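Local coordinates for protein acetyl-CoA C-acetyltransferase (Syntrophomonas wolfei subsp. wolfei, PDB 7N7Z) that probably catalyses the condensation of two acetyl-CoA molecules to acetoacetyl-CoA and its thiolytic reversal, at residues G12-P17 / I42-V47; D32-A37 / R71-K76; C60-N65 / S85-Q90; M96-I101 / S114-V119. All blocks are in the same frame, centred on the assembly; numbering follows the deposited sequence.

Contact 1. Residues G12-P17 / I42-V47; sequences GMARTP and IERAGV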
loop_
_atom_site.group_PDB
_atom_site.type_symbol
_atom_site.label_atom_id
_atom_site.label_comp_id
_atom_site.label_asym_id
_atom_site.label_seq_id
_atom_site.Cartn_x
_atom_site.Cartn_y
_atom_site.Cartn_z
ATOM N N GLY B 12 -0.011 -41.699 -10.781
ATOM C CA GLY B 12 -0.161 -40.662 -11.787
ATOM C C GLY B 12 0.733 -39.488 -11.463
ATOM O O GLY B 12 0.969 -39.170 -10.293
ATOM N N MET B 13 1.240 -38.840 -12.512
ATOM C CA MET B 13 2.161 -37.724 -12.356
ATOM C C MET B 13 1.978 -36.755 -13.512
ATOM O O MET B 13 1.773 -37.174 -14.653
ATOM C CB MET B 13 3.615 -38.204 -12.310
ATOM C CG MET B 13 3.924 -39.119 -11.143
ATOM S SD MET B 13 5.636 -39.673 -11.145
ATOM C CE MET B 13 6.355 -38.525 -9.985
ATOM N N ALA B 14 2.067 -35.461 -13.212
ATOM C CA ALA B 14 1.923 -34.438 -14.238
ATOM C C ALA B 14 2.495 -33.129 -13.719
ATOM O O ALA B 14 2.589 -32.901 -12.510
ATOM C CB ALA B 14 0.459 -34.252 -14.648
ATOM N N ARG B 15 2.884 -32.275 -14.661
ATOM C CA ARG B 15 3.305 -30.920 -14.345
ATOM C C ARG B 15 2.926 -30.017 -15.508
ATOM O O ARG B 15 2.766 -30.469 -16.644
ATOM C CB ARG B 15 4.812 -30.837 -14.065
ATOM C CG ARG B 15 5.718 -31.079 -15.271
ATOM C CD ARG B 15 7.131 -30.577 -14.995
ATOM N NE ARG B 15 8.048 -30.813 -16.107
ATOM C CZ ARG B 15 8.378 -29.915 -17.026
ATOM N NH1 ARG B 15 7.854 -28.699 -17.030
ATOM N NH2 ARG B 15 9.258 -30.245 -17.968
ATOM N N THR B 16 2.768 -28.736 -15.207
ATOM C CA THR B 16 2.600 -27.732 -16.242
ATOM C C THR B 16 3.968 -27.345 -16.780
ATOM O O THR B 16 5.000 -27.711 -16.213
ATOM C CB THR B 16 1.870 -26.515 -15.683
ATOM O OG1 THR B 16 2.751 -25.774 -14.830
ATOM C CG2 THR B 16 0.637 -26.937 -14.893
ATOM N N PRO B 17 4.017 -26.612 -17.890
ATOM C CA PRO B 17 5.291 -26.028 -18.315
ATOM C C PRO B 17 5.812 -25.067 -17.257
ATOM O O PRO B 17 5.059 -24.532 -16.440
ATOM C CB PRO B 17 4.938 -25.296 -19.617
ATOM C CG PRO B 17 3.676 -25.937 -20.093
ATOM C CD PRO B 17 2.933 -26.333 -18.848
ATOM N N ILE B 42 -4.565 -37.060 -11.784
ATOM C CA ILE B 42 -5.687 -37.911 -11.403
ATOM C C ILE B 42 -6.182 -38.710 -12.603
ATOM O O ILE B 42 -6.417 -39.921 -12.511
ATOM C CB ILE B 42 -6.818 -37.070 -10.784
ATOM C CG1 ILE B 42 -6.392 -36.551 -9.407
ATOM C CG2 ILE B 42 -8.097 -37.896 -10.681
ATOM C CD1 ILE B 42 -7.348 -35.541 -8.802
ATOM N N GLU B 43 -6.355 -38.046 -13.747
ATOM C CA GLU B 43 -6.801 -38.751 -14.942
ATOM C C GLU B 43 -5.791 -39.814 -15.354
ATOM O O GLU B 43 -6.162 -40.949 -15.675
ATOM C CB GLU B 43 -7.024 -37.769 -16.089
ATOM C CG GLU B 43 -7.519 -38.445 -17.354
ATOM C CD GLU B 43 -6.385 -38.989 -18.199
ATOM O OE1 GLU B 43 -6.351 -40.205 -18.468
ATOM O OE2 GLU B 43 -5.535 -38.187 -18.619
ATOM N N ARG B 44 -4.506 -39.453 -15.382
ATOM C CA ARG B 44 -3.480 -40.400 -15.806
ATOM C C ARG B 44 -3.459 -41.624 -14.902
ATOM O O ARG B 44 -3.254 -42.749 -15.372
ATOM C CB ARG B 44 -2.113 -39.718 -15.818
ATOM C CG ARG B 44 -1.972 -38.661 -16.899
ATOM C CD ARG B 44 -0.780 -37.756 -16.654
ATOM N NE ARG B 44 -0.620 -36.780 -17.724
ATOM C CZ ARG B 44 0.476 -36.060 -17.928
ATOM N NH1 ARG B 44 1.536 -36.176 -17.145
ATOM N NH2 ARG B 44 0.508 -35.203 -18.945
ATOM N N ALA B 45 -3.671 -41.424 -13.601
ATOM C CA ALA B 45 -3.742 -42.556 -12.686
ATOM C C ALA B 45 -4.965 -43.421 -12.961
ATOM O O ALA B 45 -4.947 -44.624 -12.679
ATOM C CB ALA B 45 -3.762 -42.060 -11.239
ATOM N N GLY B 46 -6.025 -42.836 -13.512
ATOM C CA GLY B 46 -7.255 -43.571 -13.716
ATOM C C GLY B 46 -8.047 -43.798 -12.451
ATOM O O GLY B 46 -8.783 -44.786 -12.357
ATOM N N VAL B 47 -7.914 -42.911 -11.469
ATOM C CA VAL B 47 -8.599 -43.034 -10.188
ATOM C C VAL B 47 -9.770 -42.067 -10.160
ATOM O O VAL B 47 -9.674 -40.940 -10.662
ATOM C CB VAL B 47 -7.636 -42.760 -9.016
ATOM C CG1 VAL B 47 -7.314 -41.272 -8.926
ATOM C CG2 VAL B 47 -8.236 -43.259 -7.711
#

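Contact 2. Residues D32-A37 / R71-K76; sequences DLAIIA and RIIGMK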
loop_
_atom_site.group_PDB
_atom_site.type_symbol
_atom_site.label_atom_id
_atom_site.label_comp_id
_atom_site.label_asym_id
_atom_site.label_seq_id
_atom_site.Cartn_x
_atom_site.Cartn_y
_atom_site.Cartn_z
ATOM N N ASP B 32 -5.026 -22.201 -9.918
ATOM C CA ASP B 32 -5.522 -22.696 -11.197
ATOM C C ASP B 32 -4.471 -23.516 -11.934
ATOM O O ASP B 32 -4.825 -24.420 -12.702
ATOM C CB ASP B 32 -6.001 -21.524 -12.051
ATOM C CG ASP B 32 -6.984 -20.633 -11.311
ATOM O OD1 ASP B 32 -7.976 -21.166 -10.769
ATOM O OD2 ASP B 32 -6.765 -19.404 -11.267
ATOM N N LEU B 33 -3.186 -23.225 -11.719
ATOM C CA LEU B 33 -2.143 -24.124 -12.202
ATOM C C LEU B 33 -2.178 -25.446 -11.446
ATOM O O LEU B 33 -2.023 -26.517 -12.045
ATOM C CB LEU B 33 -0.767 -23.475 -12.056
ATOM C CG LEU B 33 -0.388 -22.373 -13.045
ATOM C CD1 LEU B 33 0.788 -21.574 -12.504
ATOM C CD2 LEU B 33 -0.060 -22.946 -14.413
ATOM N N ALA B 34 -2.373 -25.385 -10.126
ATOM C CA ALA B 34 -2.461 -26.604 -9.331
ATOM C C ALA B 34 -3.620 -27.478 -9.790
ATOM O O ALA B 34 -3.499 -28.708 -9.841
ATOM C CB ALA B 34 -2.612 -26.251 -7.851
ATOM N N ILE B 35 -4.753 -26.861 -10.131
ATOM C CA ILE B 35 -5.917 -27.629 -10.563
ATOM C C ILE B 35 -5.618 -28.360 -11.866
ATOM O O ILE B 35 -5.999 -29.524 -12.043
ATOM C CB ILE B 35 -7.141 -26.704 -10.698
ATOM C CG1 ILE B 35 -7.744 -26.427 -9.320
ATOM C CG2 ILE B 35 -8.187 -27.321 -11.618
ATOM C CD1 ILE B 35 -8.581 -25.176 -9.263
ATOM N N ILE B 36 -4.933 -27.694 -12.796
ATOM C CA ILE B 36 -4.616 -28.324 -14.074
ATOM C C ILE B 36 -3.666 -29.497 -13.866
ATOM O O ILE B 36 -3.872 -30.589 -14.408
ATOM C CB ILE B 36 -4.033 -27.287 -15.053
ATOM C CG1 ILE B 36 -5.114 -26.285 -15.464
ATOM C CG2 ILE B 36 -3.454 -27.982 -16.282
ATOM C CD1 ILE B 36 -4.579 -25.041 -16.146
ATOM N N ALA B 37 -2.617 -29.294 -13.066
ATOM C CA ALA B 37 -1.669 -30.373 -12.805
ATOM C C ALA B 37 -2.324 -31.506 -12.026
ATOM O O ALA B 37 -2.066 -32.685 -12.299
ATOM C CB ALA B 37 -0.458 -29.833 -12.046
ATOM N N ARG B 71 -7.271 -27.129 -0.043
ATOM C CA ARG B 71 -8.665 -27.543 0.083
ATOM C C ARG B 71 -9.492 -27.017 -1.083
ATOM O O ARG B 71 -10.391 -27.708 -1.577
ATOM C CB ARG B 71 -9.237 -27.062 1.419
ATOM C CG ARG B 71 -10.728 -27.340 1.612
ATOM C CD ARG B 71 -11.046 -28.833 1.645
ATOM N NE ARG B 71 -12.373 -29.085 2.199
ATOM C CZ ARG B 71 -12.838 -30.280 2.538
ATOM N NH1 ARG B 71 -12.112 -31.377 2.381
ATOM N NH2 ARG B 71 -14.060 -30.378 3.052
ATOM N N ILE B 72 -9.205 -25.796 -1.538
ATOM C CA ILE B 72 -9.866 -25.280 -2.732
ATOM C C ILE B 72 -9.505 -26.134 -3.939
ATOM O O ILE B 72 -10.368 -26.495 -4.748
ATOM C CB ILE B 72 -9.494 -23.803 -2.959
ATOM C CG1 ILE B 72 -10.061 -22.927 -1.839
ATOM C CG2 ILE B 72 -10.000 -23.331 -4.318
ATOM C CD1 ILE B 72 -9.438 -21.541 -1.774
ATOM N N ILE B 73 -8.220 -26.470 -4.079
ATOM C CA ILE B 73 -7.771 -27.245 -5.230
ATOM C C ILE B 73 -8.366 -28.647 -5.197
ATOM O O ILE B 73 -8.759 -29.195 -6.234
ATOM C CB ILE B 73 -6.232 -27.281 -5.272
ATOM C CG1 ILE B 73 -5.670 -25.879 -5.527
ATOM C CG2 ILE B 73 -5.747 -28.246 -6.345
ATOM C CD1 ILE B 73 -4.242 -25.701 -5.056
ATOM N N GLY B 74 -8.450 -29.249 -4.009
ATOM C CA GLY B 74 -8.974 -30.602 -3.916
ATOM C C GLY B 74 -10.451 -30.679 -4.253
ATOM O O GLY B 74 -10.887 -31.564 -4.996
ATOM N N MET B 75 -11.244 -29.752 -3.709
ATOM C CA MET B 75 -12.673 -29.756 -3.990
ATOM C C MET B 75 -12.954 -29.510 -5.466
ATOM O O MET B 75 -13.904 -30.074 -6.020
ATOM C CB MET B 75 -13.379 -28.702 -3.136
ATOM C CG MET B 75 -13.341 -28.979 -1.642
ATOM S SD MET B 75 -14.104 -30.550 -1.188
ATOM C CE MET B 75 -12.662 -31.609 -1.087
ATOM N N LYS B 76 -12.140 -28.681 -6.122
ATOM C CA LYS B 76 -12.398 -28.344 -7.517
ATOM C C LYS B 76 -12.015 -29.475 -8.460
ATOM O O LYS B 76 -12.592 -29.590 -9.549
ATOM C CB LYS B 76 -11.651 -27.066 -7.891
ATOM C CG LYS B 76 -12.424 -25.804 -7.561
ATOM C CD LYS B 76 -11.510 -24.600 -7.444
ATOM C CE LYS B 76 -12.305 -23.318 -7.258
ATOM N NZ LYS B 76 -11.921 -22.279 -8.253
#

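Contact 3. Residues C60-N65 / S85-Q90; sequences CLHAGN and SCMVSQ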
loop_
_atom_site.group_PDB
_atom_site.type_symbol
_atom_site.label_atom_id
_atom_site.label_comp_id
_atom_site.label_asym_id
_atom_site.label_seq_id
_atom_site.Cartn_x
_atom_site.Cartn_y
_atom_site.Cartn_z
ATOM N N CYS B 60 5.449 -22.366 -1.472
ATOM C CA CYS B 60 6.315 -21.565 -0.617
ATOM C C CYS B 60 5.658 -20.250 -0.205
ATOM O O CYS B 60 5.821 -19.819 0.942
ATOM C CB CYS B 60 7.651 -21.298 -1.322
ATOM S SG CYS B 60 8.771 -20.172 -0.444
ATOM N N LEU B 61 4.905 -19.610 -1.101
ATOM C CA LEU B 61 4.274 -18.315 -0.828
ATOM C C LEU B 61 2.752 -18.468 -0.896
ATOM O O LEU B 61 2.141 -18.372 -1.964
ATOM C CB LEU B 61 4.777 -17.234 -1.800
ATOM C CG LEU B 61 6.073 -16.510 -1.408
ATOM C CD1 LEU B 61 5.863 -15.596 -0.209
ATOM C CD2 LEU B 61 7.191 -17.488 -1.116
ATOM N N HIS B 62 2.156 -18.698 0.277
ATOM C CA HIS B 62 0.705 -18.800 0.417
ATOM C C HIS B 62 0.005 -17.500 0.036
ATOM O O HIS B 62 -1.035 -17.516 -0.635
ATOM C CB HIS B 62 0.395 -19.177 1.869
ATOM C CG HIS B 62 -1.039 -19.015 2.272
ATOM N ND1 HIS B 62 -1.415 -18.869 3.590
ATOM C CD2 HIS B 62 -2.187 -19.023 1.553
ATOM C CE1 HIS B 62 -2.729 -18.768 3.664
ATOM N NE2 HIS B 62 -3.222 -18.856 2.442
ATOM N N ALA B 63 0.559 -16.367 0.466
ATOM C CA ALA B 63 -0.155 -15.096 0.433
ATOM C C ALA B 63 -0.843 -14.854 -0.904
ATOM O O ALA B 63 -0.248 -15.030 -1.969
ATOM C CB ALA B 63 0.824 -13.957 0.730
ATOM N N GLY B 64 -2.112 -14.443 -0.833
ATOM C CA GLY B 64 -2.879 -14.044 -1.993
ATOM C C GLY B 64 -3.741 -15.126 -2.606
ATOM O O GLY B 64 -4.592 -14.811 -3.450
ATOM N N ASN B 65 -3.563 -16.385 -2.208
ATOM C CA ASN B 65 -4.224 -17.510 -2.854
ATOM C C ASN B 65 -5.411 -18.050 -2.061
ATOM O O ASN B 65 -5.902 -19.142 -2.369
ATOM C CB ASN B 65 -3.207 -18.626 -3.109
ATOM C CG ASN B 65 -2.165 -18.235 -4.143
ATOM O OD1 ASN B 65 -0.965 -18.218 -3.863
ATOM N ND2 ASN B 65 -2.624 -17.909 -5.345
ATOM N N SER B 85 -6.937 -32.255 4.159
ATOM C CA SER B 85 -6.302 -31.161 3.442
ATOM C C SER B 85 -5.300 -30.484 4.363
ATOM O O SER B 85 -5.553 -30.330 5.560
ATOM C CB SER B 85 -7.335 -30.145 2.945
ATOM O OG SER B 85 -7.935 -29.459 4.032
ATOM N N CYS B 86 -4.166 -30.087 3.796
ATOM C CA CYS B 86 -3.169 -29.325 4.533
ATOM C C CYS B 86 -2.190 -28.726 3.536
ATOM O O CYS B 86 -2.086 -29.177 2.390
ATOM C CB CYS B 86 -2.434 -30.192 5.561
ATOM S SG CYS B 86 -1.116 -31.213 4.871
ATOM N N MET B 87 -1.478 -27.698 3.988
ATOM C CA MET B 87 -0.496 -26.989 3.180
ATOM C C MET B 87 0.846 -27.038 3.891
ATOM O O MET B 87 0.936 -26.699 5.076
ATOM C CB MET B 87 -0.924 -25.540 2.948
ATOM C CG MET B 87 0.008 -24.759 2.047
ATOM S SD MET B 87 -0.751 -23.226 1.490
ATOM C CE MET B 87 -0.671 -22.282 3.003
ATOM N N VAL B 88 1.881 -27.461 3.172
ATOM C CA VAL B 88 3.206 -27.662 3.740
ATOM C C VAL B 88 4.197 -26.792 2.986
ATOM O O VAL B 88 4.033 -26.516 1.793
ATOM C CB VAL B 88 3.628 -29.148 3.685
ATOM C CG1 VAL B 88 3.443 -29.698 2.282
ATOM C CG2 VAL B 88 5.073 -29.332 4.149
ATOM N N SER B 89 5.237 -26.360 3.696
ATOM C CA SER B 89 6.300 -25.566 3.099
ATOM C C SER B 89 7.639 -25.986 3.681
ATOM O O SER B 89 7.806 -26.024 4.904
ATOM C CB SER B 89 6.075 -24.067 3.333
ATOM O OG SER B 89 7.104 -23.307 2.725
ATOM N N GLN B 90 8.577 -26.319 2.800
ATOM C CA GLN B 90 9.989 -26.488 3.127
ATOM C C GLN B 90 10.832 -25.781 2.071
ATOM O O GLN B 90 11.796 -26.324 1.527
ATOM C CB GLN B 90 10.358 -27.966 3.242
ATOM C CG GLN B 90 11.696 -28.218 3.937
ATOM C CD GLN B 90 11.861 -29.652 4.419
ATOM O OE1 GLN B 90 10.905 -30.282 4.872
ATOM N NE2 GLN B 90 13.082 -30.168 4.332
HETATM O O HOH W 1 7.501 -20.657 2.978
#

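Contact 4. Residues M96-I101 / S114-V119; sequences MRATEI and SLVTAV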
loop_
_atom_site.group_PDB
_atom_site.type_symbol
_atom_site.label_atom_id
_atom_site.label_comp_id
_atom_site.label_asym_id
_atom_site.label_seq_id
_atom_site.Cartn_x
_atom_site.Cartn_y
_atom_site.Cartn_z
ATOM N N MET B 96 8.668 -31.988 -2.158
ATOM C CA MET B 96 9.225 -33.258 -1.707
ATOM C C MET B 96 8.815 -33.576 -0.272
ATOM O O MET B 96 8.727 -34.754 0.095
ATOM C CB MET B 96 10.750 -33.227 -1.848
ATOM C CG MET B 96 11.459 -34.485 -1.354
ATOM S SD MET B 96 13.023 -34.935 -2.163
ATOM C CE MET B 96 12.653 -34.714 -3.903
ATOM N N ARG B 97 8.548 -32.550 0.545
ATOM C CA ARG B 97 8.046 -32.786 1.897
ATOM C C ARG B 97 6.559 -33.120 1.883
ATOM O O ARG B 97 6.104 -33.963 2.664
ATOM C CB ARG B 97 8.306 -31.567 2.787
ATOM C CG ARG B 97 8.052 -31.812 4.278
ATOM C CD ARG B 97 8.996 -32.867 4.855
ATOM N NE ARG B 97 8.678 -33.210 6.237
ATOM C CZ ARG B 97 9.238 -32.654 7.305
ATOM N NH1 ARG B 97 10.138 -31.691 7.193
ATOM N NH2 ARG B 97 8.886 -33.077 8.516
ATOM N N ALA B 98 5.786 -32.463 1.013
ATOM C CA ALA B 98 4.403 -32.875 0.805
ATOM C C ALA B 98 4.333 -34.340 0.398
ATOM O O ALA B 98 3.452 -35.080 0.849
ATOM C CB ALA B 98 3.743 -31.995 -0.256
ATOM N N THR B 99 5.264 -34.774 -0.455
ATOM C CA THR B 99 5.310 -36.175 -0.854
ATOM C C THR B 99 5.549 -37.080 0.348
ATOM O O THR B 99 4.894 -38.118 0.492
ATOM C CB THR B 99 6.402 -36.379 -1.905
ATOM O OG1 THR B 99 6.070 -35.639 -3.087
ATOM C CG2 THR B 99 6.551 -37.852 -2.255
ATOM N N GLU B 100 6.481 -36.699 1.224
ATOM C CA GLU B 100 6.762 -37.513 2.403
ATOM C C GLU B 100 5.550 -37.583 3.323
ATOM O O GLU B 100 5.138 -38.669 3.747
ATOM C CB GLU B 100 7.972 -36.952 3.152
ATOM C CG GLU B 100 8.570 -37.926 4.154
ATOM C CD GLU B 100 9.702 -37.324 4.965
ATOM O OE1 GLU B 100 10.713 -38.025 5.186
ATOM O OE2 GLU B 100 9.582 -36.155 5.390
ATOM N N ILE B 101 4.966 -36.426 3.647
ATOM C CA ILE B 101 3.823 -36.397 4.558
ATOM C C ILE B 101 2.722 -37.320 4.053
ATOM O O ILE B 101 2.143 -38.105 4.814
ATOM C CB ILE B 101 3.313 -34.954 4.732
ATOM C CG1 ILE B 101 4.335 -34.117 5.503
ATOM C CG2 ILE B 101 1.968 -34.949 5.450
ATOM C CD1 ILE B 101 4.142 -32.622 5.347
ATOM N N SER B 114 -3.601 -40.626 -1.680
ATOM C CA SER B 114 -3.280 -39.253 -1.317
ATOM C C SER B 114 -2.878 -38.479 -2.561
ATOM O O SER B 114 -2.056 -38.950 -3.354
ATOM C CB SER B 114 -2.151 -39.203 -0.282
ATOM O OG SER B 114 -2.605 -39.625 0.993
ATOM N N LEU B 115 -3.461 -37.297 -2.730
ATOM C CA LEU B 115 -3.066 -36.379 -3.786
ATOM C C LEU B 115 -2.035 -35.405 -3.231
ATOM O O LEU B 115 -2.212 -34.865 -2.134
ATOM C CB LEU B 115 -4.280 -35.623 -4.325
ATOM C CG LEU B 115 -3.987 -34.478 -5.298
ATOM C CD1 LEU B 115 -3.215 -34.978 -6.510
ATOM C CD2 LEU B 115 -5.278 -33.799 -5.728
ATOM N N VAL B 116 -0.955 -35.197 -3.975
ATOM C CA VAL B 116 0.072 -34.225 -3.616
ATOM C C VAL B 116 0.153 -33.202 -4.738
ATOM O O VAL B 116 0.382 -33.565 -5.899
ATOM C CB VAL B 116 1.439 -34.886 -3.378
ATOM C CG1 VAL B 116 2.491 -33.828 -3.066
ATOM C CG2 VAL B 116 1.350 -35.900 -2.252
ATOM N N THR B 117 -0.044 -31.934 -4.397
ATOM C CA THR B 117 0.110 -30.833 -5.336
ATOM C C THR B 117 1.263 -29.951 -4.883
ATOM O O THR B 117 1.454 -29.728 -3.683
ATOM C CB THR B 117 -1.171 -29.998 -5.445
ATOM O OG1 THR B 117 -1.499 -29.446 -4.165
ATOM C CG2 THR B 117 -2.324 -30.854 -5.943
ATOM N N ALA B 118 2.034 -29.459 -5.848
ATOM C CA ALA B 118 3.174 -28.591 -5.577
ATOM C C ALA B 118 3.151 -27.472 -6.606
ATOM O O ALA B 118 3.194 -27.741 -7.809
ATOM C CB ALA B 118 4.491 -29.368 -5.640
ATOM N N VAL B 119 3.074 -26.225 -6.141
ATOM C CA VAL B 119 2.840 -25.102 -7.037
ATOM C C VAL B 119 3.576 -23.875 -6.524
ATOM O O VAL B 119 3.755 -23.686 -5.316
ATOM C CB VAL B 119 1.330 -24.803 -7.186
ATOM C CG1 VAL B 119 0.737 -24.360 -5.853
ATOM C CG2 VAL B 119 1.108 -23.742 -8.253
#

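Contact 1. Residues G12-P17 / I42-V47
The last turn of helix 30-45 comes down on strand 8-20 at Gly12, with the CA atoms of Gly12 and Ala45 4.1 Å apart. Glycine is what this closeness permits: a CB on residue 12 would point at the helix and sit 2.9 Å from Ala45 CB, a clash. The Ala45 methyl rests 3.8 Å from Gly12 N. Arg44 then carries its side chain along the strand. Its CG lies beside the backbone N (chi1 -68°) and the chain runs extended from CG to NE, which brings the guanidinium to the carbonyl of Met13. NH1 donates to Met13 O at 2.7 Å, within the carbonyl plane and onto a lone pair, and the oxygen lies at the guanidinium edge, in its plane. The Ala14 methyl covers one face of the same group, 3.3 Å from Arg44 NH1. Beyond the two segments the guanidinium also donates to the carbonyls of Glu202 and Ile203. A leucine in place of Arg44 has no N-H to offer, and would probably leave Met13 O and those carbonyls without their shared cationic mate. Gly46, with positive phi, ends the helix in a Schellman motif, its N bonded to Glu43 O and weakly to Ile42 O. One cation thus serves backbone carbonyls of separate chain segments and ties the helix of the 8-20 to 54-58 beta-alpha-beta crossover back to its first strand.

Contact 2. Residues D32-A37 / R71-K76
Ile73 lays its CD1 methyl against the CB of Ala34, 3.3 Å away and tighter than usual for two carbons, while its CG1 and CG2 also come near the same methyl. The branch at Ile73 CB lets the residue meet two partners: CG2, anti to the backbone N (chi1 of the CG1 arm -66°), turns to Ile35 CG1 at 4.0 Å. Ile35 slants across Ile73 and goes on to Lys76, where its CD1 meets CD of the lysine at 3.5 Å. An alanine in place of Ile35 would probably open a gap between the helices and leave the aliphatic part of Lys76 without its apolar support. The two helices, whose segment axes pass 9.4 Å apart at a crossing angle of -41°, belong to consecutive beta-alpha-beta crossovers of the thiolase N-terminal region. On its far side, helix 69-76 faces the second subunit, where Met75 packs on Leu156 of that chain. At the outer margin Lys76 NZ stays 4.8 Å from Asp32 OD1, so any attraction is probably modest. The join therefore rests on apolar packing, which grades from buried methyls at Ala34 and Ile73 to the carbon chain of an exposed lysine.

Contact 3. Residues C60-N65 / S85-Q90
Both His62 and Met87 set CG anti to their backbone N (chi1 166° and -177°), which sends the imidazole and the thioether toward each other across the contact; a bend at the end of the Met87 chain (chi3 73°) then swings its methyl over the ring. Met87 CE stands above one face of the imidazole, offset toward the rim, 3.7 Å from the centroid of the His62 ring and nearest to His62 CG at 3.4 Å. This is a CH-pi contact, made where the two side chains cross at about a right angle. The sulfur is farther off, with Met87 SD 4.7 Å from the His62 centroid and placed obliquely. The ring is gripped at its polar end too, since His62 NE2 is hydrogen-bonded to the backbone O of Gly66. The second meeting is bridged by water: one molecule donates to Cys60 O at 2.8 Å and is hydrogen-bonded to Ser89 OG at 2.7 Å. Ser89 OG also lies 3.9 Å from Cys60 CA. The Cys60 side chain is about 7 Å from that of Cys92, the predicted acyl-carrying cysteine, and about 8 Å from that of His358, a predicted proton acceptor, so this water-linked end lies beside the probable active site. The loop, which makes a type II turn from His62 to Asn65, comes between strand 54-58 and helix 69-76, whose Pro69 packs on both His62 and Met87. Strand 84-89 borders the sheet within its own chain, and its residues Met87 to Ser89 pair antiparallel with a strand of the second subunit.

Contact 4. Residues M96-I101 / S114-V119
Apolar packing carries this contact, and Val116 is its centre. With CG1 anti to the backbone N (chi1 178°), the valine aims that methyl at helix segment 96-101, where it meets Ala98 CB at 3.6 Å. The other branch, CG2, comes 3.8 Å from Ala98 O, so the two methyls fork over the side chain and carbonyl of a single helix residue. The small alanine lets the helix lie close to the sheet, and the nearest CA atoms, those of Thr99 and Val116, are 6.2 Å apart. Contacts between carbon and polar atoms add to this at Thr99. Val116 CG1 stands 3.9 Å from Thr99 N and 4.0 Å from Thr99 OG1, the threonine side chain crossing the valine at about a right angle. Its hydroxyl, beside the backbone N (chi1 -64°), is hydrogen-bonded to Gly95 O one turn earlier in the helix, so this buried polar atom has a partner within its own helix. Charged groups are kept to another side of the helix: Arg97 and Glu100 lie near each other and make salt bridges with Glu54 and Lys110 of the second subunit, respectively. Helix 94-107 is the crossover of a beta-alpha-beta unit joining the parallel strands 84-89 and 113-121, and Val116, backbone-bonded to Ala260 in the sheet, packs it on the second of them. Chemistry is thus divided by face, with methyls against the sheet and ionic groups toward the neighbouring subunit.

Overall arrangement
All four contacts belong to the N-terminal thiolase region. Contacts 1, 3 and 4 are buried and reach the same mixed sheet, whereas contact 2, between two helices, is partly open at its lysine end. Helix 30-45 serves contacts 1 and 2, which touch through Ala14 and Ala37; contact 4 reaches contact 1 through Leu115 and Ile42. Contacts 3 and 4 adjoin directly, Val88 packing on Ala98 and Gln90 probably hydrogen-bonding Arg97. The chemistry changes with place: a charged grip on main chain in contact 1, aliphatic packing in contacts 2 and 4, and a ring-methyl contact with bridging water near the predicted catalytic residues in contact 3. Contacts 2, 3 and 4 also meet the second subunit.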